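Local coordinates for putative methylthioribose-1-phosphate isomerase (Pyrococcus horikoshii OT3, PDB 6A34), which probably catalyses the interconversion of methylthioribose 1-phosphate and methylthioribulose 1-phosphate in the methionine salvage pathway, at residues 81-93 with 111-125. Sequence-based numbering, arbitrary orientation.
Sequences TKEEFLDGFEKAY and NRIKKLVEEHSEDPL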
ATOM      1  N   THR A  81       5.433 -29.079 -48.137  1.00 38.79           N
ATOM      2  CA  THR A  81       4.111 -29.102 -48.708  1.00 40.01           C
ATOM      3  C   THR A  81       3.201 -28.199 -47.879  1.00 36.77           C
ATOM      4  O   THR A  81       3.477 -27.930 -46.721  1.00 35.77           O
ATOM      5  CB  THR A  81       3.519 -30.516 -48.753  1.00 41.39           C
ATOM      6  OG1 THR A  81       3.243 -30.822 -47.392  1.00 45.68           O
ATOM      7  CG2 THR A  81       4.413 -31.576 -49.369  1.00 41.09           C
ATOM      8  N   LYS A  82       2.078 -27.819 -48.474  1.00 39.54           N
ATOM      9  CA  LYS A  82       0.987 -27.127 -47.777  1.00 43.28           C
ATOM     10  C   LYS A  82       0.492 -27.963 -46.598  1.00 43.16           C
ATOM     11  O   LYS A  82       0.306 -27.418 -45.519  1.00 50.32           O
ATOM     12  CB  LYS A  82      -0.182 -26.822 -48.716  1.00 41.15           C
ATOM     13  CG  LYS A  82      -1.269 -25.973 -48.075  1.00 43.65           C
ATOM     14  CD  LYS A  82      -2.464 -25.760 -48.950  1.00 42.56           C
ATOM     15  CE  LYS A  82      -2.165 -24.904 -50.159  1.00 43.30           C
ATOM     16  NZ  LYS A  82      -3.408 -24.619 -50.916  1.00 43.04           N
ATOM     17  N   GLU A  83       0.307 -29.274 -46.802  1.00 47.50           N
ATOM     18  CA  GLU A  83      -0.174 -30.180 -45.739  1.00 50.46           C
ATOM     19  C   GLU A  83       0.783 -30.119 -44.540  1.00 46.28           C
ATOM     20  O   GLU A  83       0.360 -29.853 -43.433  1.00 42.09           O
ATOM     21  CB  GLU A  83      -0.344 -31.625 -46.235  1.00 57.10           C
ATOM     22  CG  GLU A  83      -1.012 -32.554 -45.219  1.00 65.94           C
ATOM     23  CD  GLU A  83      -1.356 -33.971 -45.690  1.00 79.11           C
ATOM     24  OE1 GLU A  83      -2.567 -34.303 -45.737  1.00 85.13           O
ATOM     25  OE2 GLU A  83      -0.420 -34.758 -45.986  1.00 73.75           O
ATOM     26  N   GLU A  84       2.079 -30.373 -44.763  1.00 48.99           N
ATOM     27  CA  GLU A  84       3.105 -30.243 -43.697  1.00 50.74           C
ATOM     28  C   GLU A  84       3.010 -28.873 -43.006  1.00 46.34           C
ATOM     29  O   GLU A  84       3.184 -28.792 -41.796  1.00 48.81           O
ATOM     30  CB  GLU A  84       4.529 -30.338 -44.242  1.00 54.59           C
ATOM     31  CG  GLU A  84       5.029 -31.746 -44.461  1.00 58.42           C
ATOM     32  CD  GLU A  84       6.405 -31.813 -45.104  1.00 58.51           C
ATOM     33  OE1 GLU A  84       6.651 -32.809 -45.797  1.00 57.96           O
ATOM     34  OE2 GLU A  84       7.221 -30.863 -44.920  1.00 53.90           O
ATOM     35  N   PHE A  85       2.758 -27.807 -43.785  1.00 38.03           N
ATOM     36  CA  PHE A  85       2.870 -26.475 -43.267  1.00 41.73           C
ATOM     37  C   PHE A  85       1.720 -26.226 -42.289  1.00 41.65           C
ATOM     38  O   PHE A  85       1.945 -25.710 -41.201  1.00 38.62           O
ATOM     39  CB  PHE A  85       2.883 -25.420 -44.376  1.00 40.27           C
ATOM     40  CG  PHE A  85       2.839 -24.023 -43.819  1.00 37.13           C
ATOM     41  CD1 PHE A  85       3.982 -23.443 -43.296  1.00 39.02           C
ATOM     42  CD2 PHE A  85       1.640 -23.341 -43.706  1.00 36.54           C
ATOM     43  CE1 PHE A  85       3.938 -22.168 -42.752  1.00 38.72           C
ATOM     44  CE2 PHE A  85       1.598 -22.075 -43.154  1.00 36.11           C
ATOM     45  CZ  PHE A  85       2.744 -21.488 -42.676  1.00 36.01           C
ATOM     46  N   LEU A  86       0.509 -26.595 -42.727  1.00 42.19           N
ATOM     47  CA  LEU A  86      -0.696 -26.462 -41.954  1.00 44.67           C
ATOM     48  C   LEU A  86      -0.633 -27.340 -40.699  1.00 43.70           C
ATOM     49  O   LEU A  86      -1.092 -26.904 -39.661  1.00 47.23           O
ATOM     50  CB  LEU A  86      -1.913 -26.815 -42.811  1.00 41.90           C
ATOM     51  CG  LEU A  86      -2.253 -25.790 -43.889  1.00 46.71           C
ATOM     52  CD1 LEU A  86      -3.518 -26.195 -44.661  1.00 40.86           C
ATOM     53  CD2 LEU A  86      -2.380 -24.394 -43.280  1.00 44.76           C
ATOM     54  N   ASP A  87      -0.079 -28.550 -40.805  1.00 44.29           N
ATOM     55  CA  ASP A  87       0.096 -29.422 -39.642  1.00 47.86           C
ATOM     56  C   ASP A  87       0.981 -28.691 -38.637  1.00 46.10           C
ATOM     57  O   ASP A  87       0.633 -28.610 -37.476  1.00 45.89           O
ATOM     58  CB  ASP A  87       0.677 -30.805 -39.975  1.00 54.20           C
ATOM     59  CG  ASP A  87      -0.288 -31.739 -40.712  1.00 63.39           C
ATOM     60  OD1 ASP A  87      -1.452 -31.322 -40.976  1.00 63.38           O
ATOM     61  OD2 ASP A  87       0.137 -32.876 -41.046  1.00 67.58           O
ATOM     62  N   GLY A  88       2.117 -28.169 -39.116  1.00 46.68           N
ATOM     63  CA  GLY A  88       3.060 -27.407 -38.282  1.00 45.73           C
ATOM     64  C   GLY A  88       2.407 -26.172 -37.687  1.00 43.66           C
ATOM     65  O   GLY A  88       2.628 -25.844 -36.526  1.00 42.20           O
ATOM     66  N   PHE A  89       1.577 -25.497 -38.488  1.00 40.83           N
ATOM     67  CA  PHE A  89       0.888 -24.312 -38.041  1.00 41.97           C
ATOM     68  C   PHE A  89      -0.051 -24.637 -36.868  1.00 48.01           C
ATOM     69  O   PHE A  89      -0.120 -23.893 -35.885  1.00 42.16           O
ATOM     70  CB  PHE A  89       0.093 -23.687 -39.180  1.00 40.87           C
ATOM     71  CG  PHE A  89      -0.828 -22.597 -38.703  1.00 41.48           C
ATOM     72  CD1 PHE A  89      -2.107 -22.903 -38.268  1.00 40.96           C
ATOM     73  CD2 PHE A  89      -0.394 -21.280 -38.655  1.00 38.14           C
ATOM     74  CE1 PHE A  89      -2.939 -21.904 -37.797  1.00 40.16           C
ATOM     75  CE2 PHE A  89      -1.241 -20.276 -38.226  1.00 38.83           C
ATOM     76  CZ  PHE A  89      -2.504 -20.594 -37.772  1.00 43.98           C
ATOM     77  N   GLU A  90      -0.814 -25.725 -37.003  1.00 55.72           N
ATOM     78  CA  GLU A  90      -1.675 -26.221 -35.927  1.00 56.46           C
ATOM     79  C   GLU A  90      -0.821 -26.537 -34.687  1.00 47.88           C
ATOM     80  O   GLU A  90      -1.150 -26.121 -33.586  1.00 42.79           O
ATOM     81  CB  GLU A  90      -2.482 -27.434 -36.399  1.00 62.07           C
ATOM     82  CG  GLU A  90      -3.975 -27.286 -36.160  1.00 73.24           C
ATOM     83  CD  GLU A  90      -4.428 -27.311 -34.705  1.00 78.64           C
ATOM     84  OE1 GLU A  90      -3.833 -28.064 -33.913  1.00 83.87           O
ATOM     85  OE2 GLU A  90      -5.392 -26.594 -34.368  1.00 76.85           O
ATOM     86  N   LYS A  91       0.297 -27.252 -34.848  1.00 42.02           N
ATOM     87  CA  LYS A  91       1.154 -27.505 -33.691  1.00 45.08           C
ATOM     88  C   LYS A  91       1.564 -26.179 -33.028  1.00 46.85           C
ATOM     89  O   LYS A  91       1.526 -26.051 -31.804  1.00 47.27           O
ATOM     90  CB  LYS A  91       2.415 -28.281 -34.058  1.00 49.59           C
ATOM     91  CG  LYS A  91       2.254 -29.794 -34.071  1.00 60.33           C
ATOM     92  CD  LYS A  91       3.506 -30.524 -34.560  1.00 64.52           C
ATOM     93  CE  LYS A  91       3.352 -32.034 -34.551  1.00 64.84           C
ATOM     94  NZ  LYS A  91       2.134 -32.461 -35.284  1.00 62.34           N
ATOM     95  N   ALA A  92       1.948 -25.191 -33.846  1.00 44.73           N
ATOM     96  CA  ALA A  92       2.445 -23.940 -33.340  1.00 45.62           C
ATOM     97  C   ALA A  92       1.311 -23.157 -32.643  1.00 40.88           C
ATOM     98  O   ALA A  92       1.528 -22.530 -31.614  1.00 36.50           O
ATOM     99  CB  ALA A  92       3.092 -23.168 -34.464  1.00 46.47           C
ATOM    100  N   TYR A  93       0.109 -23.204 -33.213  1.00 40.06           N
ATOM    101  CA  TYR A  93      -1.080 -22.605 -32.626  1.00 46.60           C
ATOM    102  C   TYR A  93      -1.311 -23.140 -31.209  1.00 49.26           C
ATOM    103  O   TYR A  93      -1.546 -22.360 -30.295  1.00 45.75           O
ATOM    104  CB  TYR A  93      -2.297 -22.867 -33.508  1.00 46.13           C
ATOM    105  CG  TYR A  93      -3.635 -22.651 -32.851  1.00 48.82           C
ATOM    106  CD1 TYR A  93      -4.216 -21.395 -32.807  1.00 48.68           C
ATOM    107  CD2 TYR A  93      -4.328 -23.711 -32.277  1.00 54.81           C
ATOM    108  CE1 TYR A  93      -5.456 -21.190 -32.218  1.00 54.33           C
ATOM    109  CE2 TYR A  93      -5.556 -23.518 -31.658  1.00 57.05           C
ATOM    110  CZ  TYR A  93      -6.128 -22.254 -31.634  1.00 56.44           C
ATOM    111  OH  TYR A  93      -7.353 -22.061 -31.057  1.00 59.67           O
ATOM    112  N   ASN A 111      -6.781 -17.228 -32.500  1.00 42.77           N
ATOM    113  CA  ASN A 111      -7.985 -17.645 -33.187  1.00 43.42           C
ATOM    114  C   ASN A 111      -8.266 -16.800 -34.436  1.00 36.29           C
ATOM    115  O   ASN A 111      -8.833 -17.289 -35.398  1.00 41.34           O
ATOM    116  CB  ASN A 111      -9.206 -17.589 -32.271  1.00 51.12           C
ATOM    117  CG  ASN A 111      -9.671 -18.982 -31.942  1.00 61.56           C
ATOM    118  OD1 ASN A 111      -9.145 -19.617 -31.026  1.00 70.76           O
ATOM    119  ND2 ASN A 111     -10.595 -19.481 -32.749  1.00 65.76           N
ATOM    120  N   ARG A 112      -7.976 -15.507 -34.368  1.00 36.26           N
ATOM    121  CA  ARG A 112      -8.123 -14.596 -35.505  1.00 40.68           C
ATOM    122  C   ARG A 112      -7.253 -15.070 -36.689  1.00 42.66           C
ATOM    123  O   ARG A 112      -7.674 -14.982 -37.842  1.00 39.57           O
ATOM    124  CB  ARG A 112      -7.704 -13.192 -35.073  1.00 41.46           C
ATOM    125  CG  ARG A 112      -7.788 -12.135 -36.162  1.00 43.43           C
ATOM    126  CD  ARG A 112      -7.540 -10.739 -35.610  1.00 42.38           C
ATOM    127  NE  ARG A 112      -7.334  -9.749 -36.664  1.00 38.71           N
ATOM    128  CZ  ARG A 112      -7.262  -8.464 -36.436  1.00 39.61           C
ATOM    129  NH1 ARG A 112      -7.271  -8.043 -35.180  1.00 42.08           N
ATOM    130  NH2 ARG A 112      -7.190  -7.603 -37.440  1.00 39.79           N
ATOM    131  N   ILE A 113      -6.039 -15.558 -36.391  1.00 38.40           N
ATOM    132  CA  ILE A 113      -5.106 -15.996 -37.431  1.00 39.45           C
ATOM    133  C   ILE A 113      -5.483 -17.400 -37.932  1.00 42.26           C
ATOM    134  O   ILE A 113      -5.648 -17.600 -39.128  1.00 40.68           O
ATOM    135  CB  ILE A 113      -3.672 -15.911 -36.910  1.00 35.11           C
ATOM    136  CG1 ILE A 113      -3.327 -14.444 -36.629  1.00 34.39           C
ATOM    137  CG2 ILE A 113      -2.715 -16.591 -37.887  1.00 35.27           C
ATOM    138  CD1 ILE A 113      -1.918 -14.232 -36.156  1.00 37.60           C
ATOM    139  N   LYS A 114      -5.580 -18.355 -37.009  1.00 42.24           N
ATOM    140  CA  LYS A 114      -6.169 -19.678 -37.220  1.00 53.30           C
ATOM    141  C   LYS A 114      -7.371 -19.599 -38.187  1.00 53.33           C
ATOM    142  O   LYS A 114      -7.376 -20.276 -39.215  1.00 47.22           O
ATOM    143  CB  LYS A 114      -6.535 -20.255 -35.850  1.00 57.13           C
ATOM    144  CG  LYS A 114      -7.469 -21.454 -35.832  1.00 69.22           C
ATOM    145  CD  LYS A 114      -6.817 -22.750 -36.239  1.00 78.54           C
ATOM    146  CE  LYS A 114      -7.461 -23.953 -35.577  1.00 83.09           C
ATOM    147  NZ  LYS A 114      -6.814 -25.208 -36.031  1.00 87.75           N
ATOM    148  N   LYS A 115      -8.361 -18.751 -37.875  1.00 50.07           N
ATOM    149  CA  LYS A 115      -9.603 -18.671 -38.637  1.00 46.78           C
ATOM    150  C   LYS A 115      -9.317 -18.128 -40.043  1.00 45.98           C
ATOM    151  O   LYS A 115      -9.897 -18.585 -41.008  1.00 45.66           O
ATOM    152  CB  LYS A 115     -10.642 -17.769 -37.952  1.00 58.47           C
ATOM    153  CG  LYS A 115     -12.111 -18.141 -38.161  1.00 69.63           C
ATOM    154  CD  LYS A 115     -12.373 -19.098 -39.332  1.00 86.99           C
ATOM    155  CE  LYS A 115     -13.745 -19.743 -39.338  1.00 96.79           C
ATOM    156  NZ  LYS A 115     -14.635 -19.096 -40.333  1.00104.59           N
ATOM    157  N   LEU A 116      -8.446 -17.124 -40.156  1.00 43.18           N
ATOM    158  CA  LEU A 116      -8.044 -16.573 -41.479  1.00 46.45           C
ATOM    159  C   LEU A 116      -7.389 -17.666 -42.351  1.00 45.27           C
ATOM    160  O   LEU A 116      -7.654 -17.737 -43.529  1.00 43.24           O
ATOM    161  CB  LEU A 116      -7.088 -15.401 -41.252  1.00 46.40           C
ATOM    162  CG  LEU A 116      -6.620 -14.674 -42.500  1.00 46.43           C
ATOM    163  CD1 LEU A 116      -7.732 -13.792 -43.040  1.00 48.50           C
ATOM    164  CD2 LEU A 116      -5.372 -13.857 -42.210  1.00 51.00           C
ATOM    165  N   VAL A 117      -6.563 -18.521 -41.744  1.00 39.75           N
ATOM    166  CA  VAL A 117      -5.804 -19.549 -42.446  1.00 45.70           C
ATOM    167  C   VAL A 117      -6.734 -20.660 -42.966  1.00 48.89           C
ATOM    168  O   VAL A 117      -6.568 -21.083 -44.106  1.00 47.73           O
ATOM    169  CB  VAL A 117      -4.719 -20.136 -41.532  1.00 41.67           C
ATOM    170  CG1 VAL A 117      -4.143 -21.418 -42.097  1.00 43.68           C
ATOM    171  CG2 VAL A 117      -3.634 -19.123 -41.243  1.00 41.06           C
ATOM    172  N   GLU A 118      -7.690 -21.118 -42.133  1.00 47.01           N
ATOM    173  CA  GLU A 118      -8.766 -22.096 -42.508  1.00 48.82           C
ATOM    174  C   GLU A 118      -9.657 -21.585 -43.665  1.00 49.83           C
ATOM    175  O   GLU A 118     -10.089 -22.336 -44.542  1.00 52.38           O
ATOM    176  CB  GLU A 118      -9.629 -22.385 -41.281  1.00 49.89           C
ATOM    177  CG  GLU A 118      -8.873 -23.099 -40.164  1.00 53.30           C
ATOM    178  CD  GLU A 118      -9.693 -23.486 -38.938  1.00 57.26           C
ATOM    179  OE1 GLU A 118     -10.766 -22.872 -38.704  1.00 54.21           O
ATOM    180  OE2 GLU A 118      -9.258 -24.418 -38.221  1.00 62.31           O
ATOM    181  N   GLU A 119      -9.937 -20.287 -43.655  1.00 47.79           N
ATOM    182  CA  GLU A 119     -10.700 -19.610 -44.674  1.00 49.76           C
ATOM    183  C   GLU A 119      -9.906 -19.535 -45.996  1.00 48.63           C
ATOM    184  O   GLU A 119     -10.469 -19.377 -47.080  1.00 39.37           O
ATOM    185  CB  GLU A 119     -11.011 -18.210 -44.145  1.00 53.27           C
ATOM    186  CG  GLU A 119     -12.119 -17.497 -44.884  1.00 71.40           C
ATOM    187  CD  GLU A 119     -13.450 -17.555 -44.156  1.00 86.55           C
ATOM    188  OE1 GLU A 119     -13.457 -17.326 -42.914  1.00 82.39           O
ATOM    189  OE2 GLU A 119     -14.474 -17.834 -44.827  1.00 94.42           O
ATOM    190  N   HIS A 120      -8.573 -19.575 -45.906  1.00 46.88           N
ATOM    191  CA  HIS A 120      -7.720 -19.376 -47.061  1.00 46.07           C
ATOM    192  C   HIS A 120      -6.878 -20.638 -47.315  1.00 41.49           C
ATOM    193  O   HIS A 120      -5.882 -20.571 -48.002  1.00 43.80           O
ATOM    194  CB  HIS A 120      -6.882 -18.105 -46.849  1.00 45.95           C
ATOM    195  CG  HIS A 120      -7.657 -16.845 -47.010  1.00 50.57           C
ATOM    196  ND1 HIS A 120      -7.581 -16.079 -48.150  1.00 50.59           N
ATOM    197  CD2 HIS A 120      -8.529 -16.217 -46.190  1.00 52.86           C
ATOM    198  CE1 HIS A 120      -8.372 -15.030 -48.025  1.00 52.43           C
ATOM    199  NE2 HIS A 120      -8.972 -15.096 -46.838  1.00 48.87           N
ATOM    200  N   SER A 121      -7.290 -21.783 -46.761  1.00 39.67           N
ATOM    201  CA  SER A 121      -6.443 -23.000 -46.733  1.00 43.92           C
ATOM    202  C   SER A 121      -6.180 -23.506 -48.162  1.00 45.89           C
ATOM    203  O   SER A 121      -5.235 -24.249 -48.359  1.00 42.95           O
ATOM    204  CB  SER A 121      -7.058 -24.108 -45.892  1.00 38.90           C
ATOM    205  OG  SER A 121      -8.332 -24.469 -46.428  1.00 40.66           O
ATOM    206  N   GLU A 122      -7.020 -23.096 -49.125  1.00 46.81           N
ATOM    207  CA  GLU A 122      -6.909 -23.508 -50.511  1.00 52.21           C
ATOM    208  C   GLU A 122      -6.099 -22.506 -51.339  1.00 50.66           C
ATOM    209  O   GLU A 122      -5.833 -22.765 -52.495  1.00 47.99           O
ATOM    210  CB  GLU A 122      -8.295 -23.714 -51.115  1.00 54.53           C
ATOM    211  CG  GLU A 122      -9.031 -24.873 -50.470  1.00 67.70           C
ATOM    212  CD  GLU A 122      -9.762 -25.773 -51.451  1.00 82.15           C
ATOM    213  OE1 GLU A 122     -11.012 -25.739 -51.456  1.00 90.59           O
ATOM    214  OE2 GLU A 122      -9.080 -26.515 -52.203  1.00 88.62           O
ATOM    215  N   ASP A 123      -5.692 -21.376 -50.755  1.00 50.13           N
ATOM    216  CA  ASP A 123      -4.846 -20.415 -51.462  1.00 43.60           C
ATOM    217  C   ASP A 123      -3.451 -21.012 -51.645  1.00 39.77           C
ATOM    218  O   ASP A 123      -3.090 -21.993 -50.996  1.00 38.56           O
ATOM    219  CB  ASP A 123      -4.805 -19.080 -50.712  1.00 49.87           C
ATOM    220  CG  ASP A 123      -6.124 -18.321 -50.676  1.00 49.67           C
ATOM    221  OD1 ASP A 123      -7.119 -18.829 -51.227  1.00 46.84           O
ATOM    222  OD2 ASP A 123      -6.132 -17.225 -50.106  1.00 50.24           O
ATOM    223  N   PRO A 124      -2.598 -20.452 -52.529  1.00 40.75           N
ATOM    224  CA  PRO A 124      -1.202 -20.892 -52.601  1.00 38.03           C
ATOM    225  C   PRO A 124      -0.488 -20.715 -51.245  1.00 41.51           C
ATOM    226  O   PRO A 124      -0.778 -19.787 -50.484  1.00 41.60           O
ATOM    227  CB  PRO A 124      -0.587 -19.971 -53.666  1.00 36.47           C
ATOM    228  CG  PRO A 124      -1.766 -19.464 -54.472  1.00 37.22           C
ATOM    229  CD  PRO A 124      -2.915 -19.377 -53.486  1.00 37.73           C
ATOM    230  N   LEU A 125       0.460 -21.602 -50.954  1.00 40.01           N
ATOM    231  CA  LEU A 125       1.133 -21.628 -49.674  1.00 38.13           C
ATOM    232  C   LEU A 125       1.872 -20.306 -49.403  1.00 39.85           C
ATOM    233  O   LEU A 125       1.922 -19.870 -48.250  1.00 36.42           O
ATOM    234  CB  LEU A 125       2.084 -22.823 -49.631  1.00 35.98           C
ATOM    235  CG  LEU A 125       2.992 -22.855 -48.406  1.00 36.56           C
ATOM    236  CD1 LEU A 125       2.148 -22.881 -47.152  1.00 38.17           C
ATOM    237  CD2 LEU A 125       3.949 -24.048 -48.445  1.00 36.62           C
TER
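Phe89 is a bump of helix 82-93, and its ring enters a hollow on helix 111-119 between Ile113, Lys114 and Val117. The ring tip reaches the backbone, with Phe89 CZ 3.8 Å from Lys114 CA. Ile113 CG2 meets the edge of this ring, while Val117 CG1 lies over one face. CG anti to the backbone N (chi1 170°) carries the ring across. On one side of it, Leu86 CD2 touches Val117 CG1 at 3.7 Å. On the other, Lys114 CG lies over one face of the Tyr93 ring, the two side chains crossing at about a right angle. Lys114 NZ forms a salt bridge to Glu90 OE2 at 2.6 Å, on the anti lone pair. Glu118 completes this charged network. Tyr93 OH donates to Asn111 OD1 from above the amide plane and also bonds Lys97. At the far end, Leu125 CD1 packs obliquely against Phe85 CD2 at 3.5 Å. Lys82 bends at chi3 (-68°), and its NZ bonds Asp123 O at 2.6 Å and Ser121 O at 3.2 Å. A methionine here would probably leave both carbonyls without this donor and the turn from His120 to Asp123 less firmly tied to the helix. Leu70 of helix 59-76 and Ile132 of helix 125-157 extend the apolar layer. Away from the predicted substrate site, the arrangement is an antiparallel helix pair (164°) within a helical bundle.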